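Local coordinates for protein DnaB intein (Synechocystis sp., PDB 1MI8) that probably carries out protein splicing, excising itself from the replicative DNA helicase that hosts it and joining the flanking chains, at residues 51-65 with 123-137. The protein carries 4 engineered substitutions. Sequence-based numbering, arbitrary orientation.
Sequences FMTGKKLVYILKTRL and DSIVSITETGVEEVF. Engineered in segment 51-65: Met52 (natural residue Cys).
Backbone hydrogen bonding pairs Lys56 with Glu134, Ile60 with Thr129 and Lys62 with Ser127, zipping strand 51-63 antiparallel to 123-137. The register slips by one residue twice, each time as a classic beta bulge. At Lys62, the carbonyl O accepts from Val126 N at 2.8 Å and Ser127 N at 3.1 Å. At Val58, Thr131 N lies in the carbonyl plane, whereas Thr131 OG1 reaches the same Val58 O (3.1 Å) from above that plane; Gly132 N adds a weak bond.

Where the ladder ends, Asp123 closes it with its side chain. Its CG stands anti to the backbone N (chi1 -156°), bringing the carboxylate against the turn after Thr63. OD2 takes Leu65 N at 2.7 Å on its syn lone pair, with an N-H...O angle of 159°, and Thr63 OG1 at 2.9 Å on the anti side. With alanine in place of Asp123, Leu65 N and the Thr63 hydroxyl would probably lose their shared acceptor, leaving the turn less firmly fixed.

Apolar packing supplements these bonds. The engineered Met52 makes a CH-pi contact over one face of the Phe137 ring, its CG 4.3 Å from the centroid and 15° off the normal. Tyr59 lays CE2 obliquely along the aliphatic part of Glu130, 3.6 Å from its CB.

Of the charged groups, Lys55 and Glu135 form a long salt bridge across the strands, while Glu134 makes a salt bridge to Lys70 and a hydrogen bond to Ser5. Arg64 and Glu130 form salt bridges with Glu130 and Arg64 of the second subunit, and Ser127 to Thr129 pair antiparallel with a strand of that subunit, carrying the sheet across the interface.

The chemistry thus implies that continuity of the long, curved strand pair in this all-beta intein splicing domain rests chiefly on main-chain bonds, with two bulges each inserting an extra residue in strand 123-137 and one carboxylate securing the turn.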
ATOM      1  N   PHE A  51     -26.489  -4.731   5.349  1.00 43.07           N
ATOM      2  CA  PHE A  51     -26.610  -3.676   6.351  1.00 43.20           C
ATOM      3  C   PHE A  51     -25.468  -2.647   6.320  1.00 43.24           C
ATOM      4  O   PHE A  51     -24.364  -2.958   5.874  1.00 42.22           O
ATOM      5  CB  PHE A  51     -26.652  -4.326   7.720  1.00 43.53           C
ATOM      6  CG  PHE A  51     -25.536  -5.280   7.948  1.00 43.13           C
ATOM      7  CD1 PHE A  51     -24.346  -4.861   8.530  1.00 43.62           C
ATOM      8  CD2 PHE A  51     -25.657  -6.601   7.547  1.00 44.12           C
ATOM      9  CE1 PHE A  51     -23.278  -5.751   8.704  1.00 44.48           C
ATOM     10  CE2 PHE A  51     -24.596  -7.505   7.713  1.00 44.25           C
ATOM     11  CZ  PHE A  51     -23.406  -7.081   8.289  1.00 43.91           C
ATOM     12  N   MET A  52     -25.766  -1.427   6.735  1.00 42.36           N
ATOM     13  CA  MET A  52     -24.747  -0.395   6.882  1.00 41.53           C
ATOM     14  C   MET A  52     -24.099  -0.453   8.261  1.00 41.65           C
ATOM     15  O   MET A  52     -24.858  -0.879   9.152  1.00 42.51           O
ATOM     16  CB  MET A  52     -25.347   0.990   6.631  1.00 41.16           C
ATOM     17  CG  MET A  52     -24.485   2.139   7.127  1.00 38.41           C
ATOM     18  SD  MET A  52     -25.418   3.342   8.092  1.00 46.08           S
ATOM     19  CE  MET A  52     -26.420   4.098   6.812  1.00 38.07           C
ATOM     20  N   THR A  53     -22.853  -0.229   8.433  1.00 40.83           N
ATOM     21  CA  THR A  53     -22.306  -0.344   9.777  1.00 41.92           C
ATOM     22  C   THR A  53     -21.884   1.018  10.293  1.00 42.75           C
ATOM     23  O   THR A  53     -21.209   1.117  11.320  1.00 43.42           O
ATOM     24  CB  THR A  53     -21.086  -1.269   9.828  1.00 42.91           C
ATOM     25  OG1 THR A  53     -20.058  -0.779   8.933  1.00 44.07           O
ATOM     26  CG2 THR A  53     -21.486  -2.674   9.436  1.00 42.55           C
ATOM     27  N   GLY A  54     -22.290   2.069   9.593  1.00 42.67           N
ATOM     28  CA  GLY A  54     -21.910   3.400  10.020  1.00 43.44           C
ATOM     29  C   GLY A  54     -20.951   4.123   9.085  1.00 43.79           C
ATOM     30  O   GLY A  54     -20.790   3.747   7.923  1.00 44.32           O
ATOM     31  N   LYS A  55     -20.320   5.178   9.583  1.00 43.29           N
ATOM     32  CA  LYS A  55     -19.389   5.926   8.762  1.00 43.49           C
ATOM     33  C   LYS A  55     -17.960   5.531   9.122  1.00 42.30           C
ATOM     34  O   LYS A  55     -17.585   5.554  10.279  1.00 40.98           O
ATOM     35  CB  LYS A  55     -19.593   7.424   8.974  1.00 45.66           C
ATOM     36  CG  LYS A  55     -21.022   7.872   8.758  1.00 48.22           C
ATOM     37  CD  LYS A  55     -21.078   9.223   8.095  1.00 49.21           C
ATOM     38  CE  LYS A  55     -22.534   9.561   7.777  1.00 50.20           C
ATOM     39  NZ  LYS A  55     -22.662  10.385   6.567  1.00 48.40           N
ATOM     40  N   LYS A  56     -17.154   5.161   8.135  1.00 40.80           N
ATOM     41  CA  LYS A  56     -15.795   4.763   8.473  1.00 38.94           C
ATOM     42  C   LYS A  56     -14.831   5.173   7.419  1.00 34.90           C
ATOM     43  O   LYS A  56     -15.169   5.285   6.266  1.00 33.76           O
ATOM     44  CB  LYS A  56     -15.665   3.246   8.648  1.00 42.20           C
ATOM     45  CG  LYS A  56     -16.650   2.610   9.614  1.00 46.98           C
ATOM     46  CD  LYS A  56     -16.447   3.059  11.050  1.00 50.63           C
ATOM     47  CE  LYS A  56     -17.720   2.767  11.863  1.00 52.98           C
ATOM     48  NZ  LYS A  56     -18.171   1.347  11.628  1.00 54.55           N
ATOM     49  N   LEU A  57     -13.601   5.381   7.841  1.00 33.99           N
ATOM     50  CA  LEU A  57     -12.546   5.760   6.947  1.00 29.74           C
ATOM     51  C   LEU A  57     -12.377   4.610   5.948  1.00 29.12           C
ATOM     52  O   LEU A  57     -12.294   3.414   6.323  1.00 28.14           O
ATOM     53  CB  LEU A  57     -11.295   5.962   7.755  1.00 31.33           C
ATOM     54  CG  LEU A  57     -10.089   6.354   6.956  1.00 30.82           C
ATOM     55  CD1 LEU A  57     -10.381   7.589   6.110  1.00 32.66           C
ATOM     56  CD2 LEU A  57      -8.966   6.602   7.947  1.00 30.71           C
ATOM     57  N   VAL A  58     -12.249   4.977   4.688  1.00 27.36           N
ATOM     58  CA  VAL A  58     -12.150   3.990   3.651  1.00 27.10           C
ATOM     59  C   VAL A  58     -10.850   4.132   2.839  1.00 27.23           C
ATOM     60  O   VAL A  58     -10.272   5.226   2.769  1.00 29.05           O
ATOM     61  CB  VAL A  58     -13.486   4.132   2.893  1.00 26.38           C
ATOM     62  CG1 VAL A  58     -13.361   4.781   1.558  1.00 21.08           C
ATOM     63  CG2 VAL A  58     -14.194   2.843   2.967  1.00 24.67           C
ATOM     64  N   TYR A  59     -10.433   3.050   2.197  1.00 24.50           N
ATOM     65  CA  TYR A  59      -9.180   2.998   1.451  1.00 23.27           C
ATOM     66  C   TYR A  59      -9.388   2.372   0.097  1.00 21.96           C
ATOM     67  O   TYR A  59     -10.058   1.354   0.002  1.00 22.58           O
ATOM     68  CB  TYR A  59      -8.170   2.105   2.180  1.00 21.80           C
ATOM     69  CG  TYR A  59      -7.886   2.488   3.606  1.00 21.76           C
ATOM     70  CD1 TYR A  59      -8.805   2.254   4.622  1.00 21.06           C
ATOM     71  CD2 TYR A  59      -6.694   3.113   3.919  1.00 22.96           C
ATOM     72  CE1 TYR A  59      -8.520   2.661   5.975  1.00 25.32           C
ATOM     73  CE2 TYR A  59      -6.393   3.524   5.210  1.00 25.59           C
ATOM     74  CZ  TYR A  59      -7.298   3.302   6.240  1.00 24.72           C
ATOM     75  OH  TYR A  59      -6.925   3.736   7.478  1.00 27.56           O
ATOM     76  N   ILE A  60      -8.788   2.957  -0.938  1.00 23.12           N
ATOM     77  CA  ILE A  60      -8.872   2.418  -2.300  1.00 23.27           C
ATOM     78  C   ILE A  60      -7.818   1.366  -2.530  1.00 23.20           C
ATOM     79  O   ILE A  60      -6.613   1.651  -2.415  1.00 25.57           O
ATOM     80  CB  ILE A  60      -8.564   3.470  -3.370  1.00 26.76           C
ATOM     81  CG1 ILE A  60      -9.605   4.579  -3.337  1.00 28.83           C
ATOM     82  CG2 ILE A  60      -8.463   2.798  -4.714  1.00 25.94           C
ATOM     83  CD1 ILE A  60      -9.236   5.813  -4.251  1.00 29.00           C
ATOM     84  N   LEU A  61      -8.245   0.158  -2.877  1.00 20.96           N
ATOM     85  CA  LEU A  61      -7.299  -0.925  -3.193  1.00 19.94           C
ATOM     86  C   LEU A  61      -7.430  -1.102  -4.714  1.00 21.56           C
ATOM     87  O   LEU A  61      -8.550  -1.194  -5.229  1.00 21.06           O
ATOM     88  CB  LEU A  61      -7.711  -2.215  -2.464  1.00 20.42           C
ATOM     89  CG  LEU A  61      -7.126  -3.566  -2.897  1.00 25.04           C
ATOM     90  CD1 LEU A  61      -7.506  -4.638  -1.875  1.00 25.61           C
ATOM     91  CD2 LEU A  61      -7.724  -3.989  -4.276  1.00 27.77           C
ATOM     92  N   LYS A  62      -6.319  -1.143  -5.426  1.00 19.55           N
ATOM     93  CA  LYS A  62      -6.383  -1.339  -6.865  1.00 22.59           C
ATOM     94  C   LYS A  62      -5.436  -2.458  -7.322  1.00 21.69           C
ATOM     95  O   LYS A  62      -4.288  -2.576  -6.807  1.00 20.80           O
ATOM     96  CB  LYS A  62      -6.043  -0.010  -7.599  1.00 23.44           C
ATOM     97  CG  LYS A  62      -6.111  -0.070  -9.113  1.00 27.20           C
ATOM     98  CD  LYS A  62      -5.775   1.338  -9.658  1.00 31.88           C
ATOM     99  CE  LYS A  62      -5.354   1.319 -11.123  1.00 34.42           C
ATOM    100  NZ  LYS A  62      -5.177   2.759 -11.599  1.00 38.71           N
ATOM    101  N   THR A  63      -5.912  -3.277  -8.256  1.00 19.01           N
ATOM    102  CA  THR A  63      -5.107  -4.397  -8.761  1.00 19.20           C
ATOM    103  C   THR A  63      -4.506  -4.093 -10.113  1.00 21.13           C
ATOM    104  O   THR A  63      -4.913  -3.121 -10.789  1.00 21.54           O
ATOM    105  CB  THR A  63      -5.889  -5.752  -8.853  1.00 18.76           C
ATOM    106  OG1 THR A  63      -6.902  -5.690  -9.869  1.00 21.02           O
ATOM    107  CG2 THR A  63      -6.544  -6.083  -7.519  1.00 19.66           C
ATOM    108  N   ARG A  64      -3.552  -4.918 -10.523  1.00 18.45           N
ATOM    109  CA  ARG A  64      -2.880  -4.643 -11.796  1.00 21.70           C
ATOM    110  C   ARG A  64      -3.875  -4.634 -12.972  1.00 23.08           C
ATOM    111  O   ARG A  64      -3.722  -3.870 -13.928  1.00 22.81           O
ATOM    112  CB  ARG A  64      -1.773  -5.678 -12.036  1.00 22.06           C
ATOM    113  CG  ARG A  64      -0.950  -5.397 -13.317  1.00 27.80           C
ATOM    114  CD  ARG A  64       0.221  -6.369 -13.376  1.00 31.42           C
ATOM    115  NE  ARG A  64       1.092  -6.285 -12.195  1.00 32.27           N
ATOM    116  CZ  ARG A  64       1.803  -5.214 -11.857  1.00 35.59           C
ATOM    117  NH1 ARG A  64       1.765  -4.080 -12.591  1.00 35.77           N
ATOM    118  NH2 ARG A  64       2.591  -5.287 -10.786  1.00 39.55           N
ATOM    119  N   LEU A  65      -4.864  -5.517 -12.921  1.00 22.42           N
ATOM    120  CA  LEU A  65      -5.884  -5.544 -13.980  1.00 24.32           C
ATOM    121  C   LEU A  65      -6.689  -4.246 -14.018  1.00 23.19           C
ATOM    122  O   LEU A  65      -7.344  -3.922 -15.006  1.00 24.16           O
ATOM    123  CB  LEU A  65      -6.876  -6.691 -13.751  1.00 23.45           C
ATOM    124  CG  LEU A  65      -6.572  -7.983 -14.456  1.00 25.25           C
ATOM    125  CD1 LEU A  65      -7.579  -8.963 -14.040  1.00 24.83           C
ATOM    126  CD2 LEU A  65      -6.541  -7.789 -15.984  1.00 24.57           C
ATOM    127  N   ASP A 123      -4.213 -11.633  -8.822  1.00 24.26           N
ATOM    128  CA  ASP A 123      -3.680 -10.379  -9.390  1.00 24.21           C
ATOM    129  C   ASP A 123      -2.897  -9.557  -8.377  1.00 24.46           C
ATOM    130  O   ASP A 123      -3.262  -9.515  -7.192  1.00 21.86           O
ATOM    131  CB  ASP A 123      -4.868  -9.554  -9.940  1.00 24.10           C
ATOM    132  CG  ASP A 123      -4.471  -8.570 -11.032  1.00 21.27           C
ATOM    133  OD1 ASP A 123      -3.412  -8.751 -11.604  1.00 23.50           O
ATOM    134  OD2 ASP A 123      -5.236  -7.623 -11.316  1.00 21.86           O
ATOM    135  N   SER A 124      -1.827  -8.908  -8.850  1.00 23.14           N
ATOM    136  CA  SER A 124      -0.975  -8.084  -7.999  1.00 24.01           C
ATOM    137  C   SER A 124      -1.663  -6.825  -7.568  1.00 24.71           C
ATOM    138  O   SER A 124      -2.450  -6.264  -8.291  1.00 26.30           O
ATOM    139  CB  SER A 124       0.300  -7.647  -8.726  1.00 27.31           C
ATOM    140  OG  SER A 124       1.160  -8.738  -8.956  1.00 31.43           O
ATOM    141  N   ILE A 125      -1.369  -6.394  -6.362  1.00 25.22           N
ATOM    142  CA  ILE A 125      -1.877  -5.152  -5.855  1.00 24.16           C
ATOM    143  C   ILE A 125      -0.968  -4.090  -6.421  1.00 23.95           C
ATOM    144  O   ILE A 125       0.246  -4.244  -6.390  1.00 21.50           O
ATOM    145  CB  ILE A 125      -1.793  -5.090  -4.317  1.00 24.87           C
ATOM    146  CG1 ILE A 125      -2.654  -6.219  -3.718  1.00 26.16           C
ATOM    147  CG2 ILE A 125      -2.344  -3.738  -3.830  1.00 24.54           C
ATOM    148  CD1 ILE A 125      -2.285  -6.557  -2.325  1.00 26.31           C
ATOM    149  N   VAL A 126      -1.550  -3.010  -6.955  1.00 23.59           N
ATOM    150  CA  VAL A 126      -0.730  -1.922  -7.462  1.00 23.66           C
ATOM    151  C   VAL A 126      -0.977  -0.627  -6.683  1.00 23.07           C
ATOM    152  O   VAL A 126      -0.213   0.343  -6.826  1.00 22.88           O
ATOM    153  CB  VAL A 126      -0.938  -1.665  -8.980  1.00 23.81           C
ATOM    154  CG1 VAL A 126      -0.572  -2.948  -9.740  1.00 29.52           C
ATOM    155  CG2 VAL A 126      -2.361  -1.165  -9.286  1.00 24.13           C
ATOM    156  N   SER A 127      -2.048  -0.599  -5.906  1.00 19.40           N
ATOM    157  CA  SER A 127      -2.328   0.593  -5.107  1.00 21.45           C
ATOM    158  C   SER A 127      -3.207   0.364  -3.883  1.00 19.37           C
ATOM    159  O   SER A 127      -4.168  -0.408  -3.916  1.00 19.80           O
ATOM    160  CB  SER A 127      -2.967   1.714  -5.979  1.00 19.88           C
ATOM    161  OG  SER A 127      -2.877   2.936  -5.254  1.00 22.83           O
ATOM    162  N   ILE A 128      -2.852   1.054  -2.800  1.00 19.69           N
ATOM    163  CA  ILE A 128      -3.580   1.016  -1.549  1.00 20.23           C
ATOM    164  C   ILE A 128      -3.429   2.429  -1.042  1.00 22.13           C
ATOM    165  O   ILE A 128      -2.290   2.879  -0.725  1.00 22.59           O
ATOM    166  CB  ILE A 128      -2.950   0.071  -0.508  1.00 22.29           C
ATOM    167  CG1 ILE A 128      -2.587  -1.293  -1.121  1.00 19.37           C
ATOM    168  CG2 ILE A 128      -3.980  -0.210   0.612  1.00 24.08           C
ATOM    169  CD1 ILE A 128      -1.695  -2.135  -0.148  1.00 23.42           C
ATOM    170  N   THR A 129      -4.531   3.163  -1.015  1.00 21.98           N
ATOM    171  CA  THR A 129      -4.446   4.539  -0.556  1.00 24.79           C
ATOM    172  C   THR A 129      -5.681   4.982   0.255  1.00 25.19           C
ATOM    173  O   THR A 129      -6.809   4.691  -0.116  1.00 24.64           O
ATOM    174  CB  THR A 129      -4.264   5.499  -1.728  1.00 28.07           C
ATOM    175  OG1 THR A 129      -5.536   5.882  -2.192  1.00 33.34           O
ATOM    176  CG2 THR A 129      -3.517   4.858  -2.878  1.00 25.08           C
ATOM    177  N   GLU A 130      -5.450   5.624   1.392  1.00 25.59           N
ATOM    178  CA  GLU A 130      -6.532   6.102   2.238  1.00 28.12           C
ATOM    179  C   GLU A 130      -7.288   7.197   1.440  1.00 29.30           C
ATOM    180  O   GLU A 130      -6.649   7.994   0.757  1.00 25.70           O
ATOM    181  CB  GLU A 130      -5.926   6.690   3.509  1.00 29.96           C
ATOM    182  CG  GLU A 130      -6.940   7.182   4.562  1.00 32.61           C
ATOM    183  CD  GLU A 130      -6.272   8.099   5.569  1.00 34.50           C
ATOM    184  OE1 GLU A 130      -6.526   9.320   5.487  1.00 35.88           O
ATOM    185  OE2 GLU A 130      -5.487   7.595   6.400  1.00 34.42           O
ATOM    186  N   THR A 131      -8.626   7.212   1.474  1.00 31.84           N
ATOM    187  CA  THR A 131      -9.353   8.237   0.732  1.00 35.08           C
ATOM    188  C   THR A 131     -10.240   9.141   1.544  1.00 36.39           C
ATOM    189  O   THR A 131     -10.195  10.333   1.357  1.00 39.37           O
ATOM    190  CB  THR A 131     -10.286   7.696  -0.361  1.00 37.15           C
ATOM    191  OG1 THR A 131     -11.085   6.621   0.165  1.00 40.18           O
ATOM    192  CG2 THR A 131      -9.518   7.298  -1.559  1.00 38.09           C
ATOM    193  N   GLY A 132     -11.076   8.597   2.415  1.00 36.94           N
ATOM    194  CA  GLY A 132     -11.949   9.472   3.177  1.00 36.23           C
ATOM    195  C   GLY A 132     -12.944   8.681   3.963  1.00 35.31           C
ATOM    196  O   GLY A 132     -12.935   7.454   3.910  1.00 34.21           O
ATOM    197  N   VAL A 133     -13.785   9.358   4.739  1.00 33.64           N
ATOM    198  CA  VAL A 133     -14.775   8.621   5.523  1.00 32.92           C
ATOM    199  C   VAL A 133     -16.026   8.594   4.701  1.00 32.77           C
ATOM    200  O   VAL A 133     -16.332   9.555   3.983  1.00 29.86           O
ATOM    201  CB  VAL A 133     -15.151   9.286   6.860  1.00 32.86           C
ATOM    202  CG1 VAL A 133     -16.307   8.517   7.493  1.00 33.03           C
ATOM    203  CG2 VAL A 133     -13.958   9.300   7.803  1.00 32.86           C
ATOM    204  N   GLU A 134     -16.717   7.468   4.795  1.00 32.84           N
ATOM    205  CA  GLU A 134     -17.977   7.263   4.090  1.00 34.04           C
ATOM    206  C   GLU A 134     -18.772   6.235   4.848  1.00 33.24           C
ATOM    207  O   GLU A 134     -18.253   5.568   5.752  1.00 32.34           O
ATOM    208  CB  GLU A 134     -17.811   6.681   2.685  1.00 35.56           C
ATOM    209  CG  GLU A 134     -16.619   7.073   1.898  1.00 37.35           C
ATOM    210  CD  GLU A 134     -16.702   6.459   0.512  1.00 38.34           C
ATOM    211  OE1 GLU A 134     -17.622   5.627   0.270  1.00 39.04           O
ATOM    212  OE2 GLU A 134     -15.861   6.813  -0.330  1.00 37.87           O
ATOM    213  N   GLU A 135     -20.053   6.154   4.470  1.00 35.30           N
ATOM    214  CA  GLU A 135     -20.996   5.177   5.016  1.00 36.90           C
ATOM    215  C   GLU A 135     -20.458   3.853   4.489  1.00 34.94           C
ATOM    216  O   GLU A 135     -20.081   3.737   3.322  1.00 33.72           O
ATOM    217  CB  GLU A 135     -22.410   5.441   4.471  1.00 39.79           C
ATOM    218  CG  GLU A 135     -23.345   6.008   5.508  1.00 44.53           C
ATOM    219  CD  GLU A 135     -24.623   6.579   4.882  1.00 49.12           C
ATOM    220  OE1 GLU A 135     -25.042   6.089   3.794  1.00 51.26           O
ATOM    221  OE2 GLU A 135     -25.217   7.513   5.483  1.00 50.73           O
ATOM    222  N   VAL A 136     -20.432   2.854   5.343  1.00 34.83           N
ATOM    223  CA  VAL A 136     -19.840   1.609   4.922  1.00 34.33           C
ATOM    224  C   VAL A 136     -20.791   0.445   5.214  1.00 33.70           C
ATOM    225  O   VAL A 136     -21.610   0.498   6.166  1.00 32.83           O
ATOM    226  CB  VAL A 136     -18.403   1.579   5.567  1.00 36.26           C
ATOM    227  CG1 VAL A 136     -18.425   1.160   7.034  1.00 34.15           C
ATOM    228  CG2 VAL A 136     -17.459   0.804   4.704  1.00 40.95           C
ATOM    229  N   PHE A 137     -20.749  -0.552   4.334  1.00 30.49           N
ATOM    230  CA  PHE A 137     -21.647  -1.701   4.401  1.00 30.63           C
ATOM    231  C   PHE A 137     -21.013  -3.109   4.291  1.00 30.50           C
ATOM    232  O   PHE A 137     -19.877  -3.278   3.798  1.00 26.92           O
ATOM    233  CB  PHE A 137     -22.694  -1.612   3.275  1.00 31.18           C
ATOM    234  CG  PHE A 137     -23.471  -0.285   3.191  1.00 33.40           C
ATOM    235  CD1 PHE A 137     -22.851   0.888   2.776  1.00 32.32           C
ATOM    236  CD2 PHE A 137     -24.851  -0.253   3.458  1.00 34.68           C
ATOM    237  CE1 PHE A 137     -23.562   2.083   2.614  1.00 35.76           C
ATOM    238  CE2 PHE A 137     -25.607   0.955   3.297  1.00 36.11           C
ATOM    239  CZ  PHE A 137     -24.968   2.125   2.876  1.00 36.54           C
TER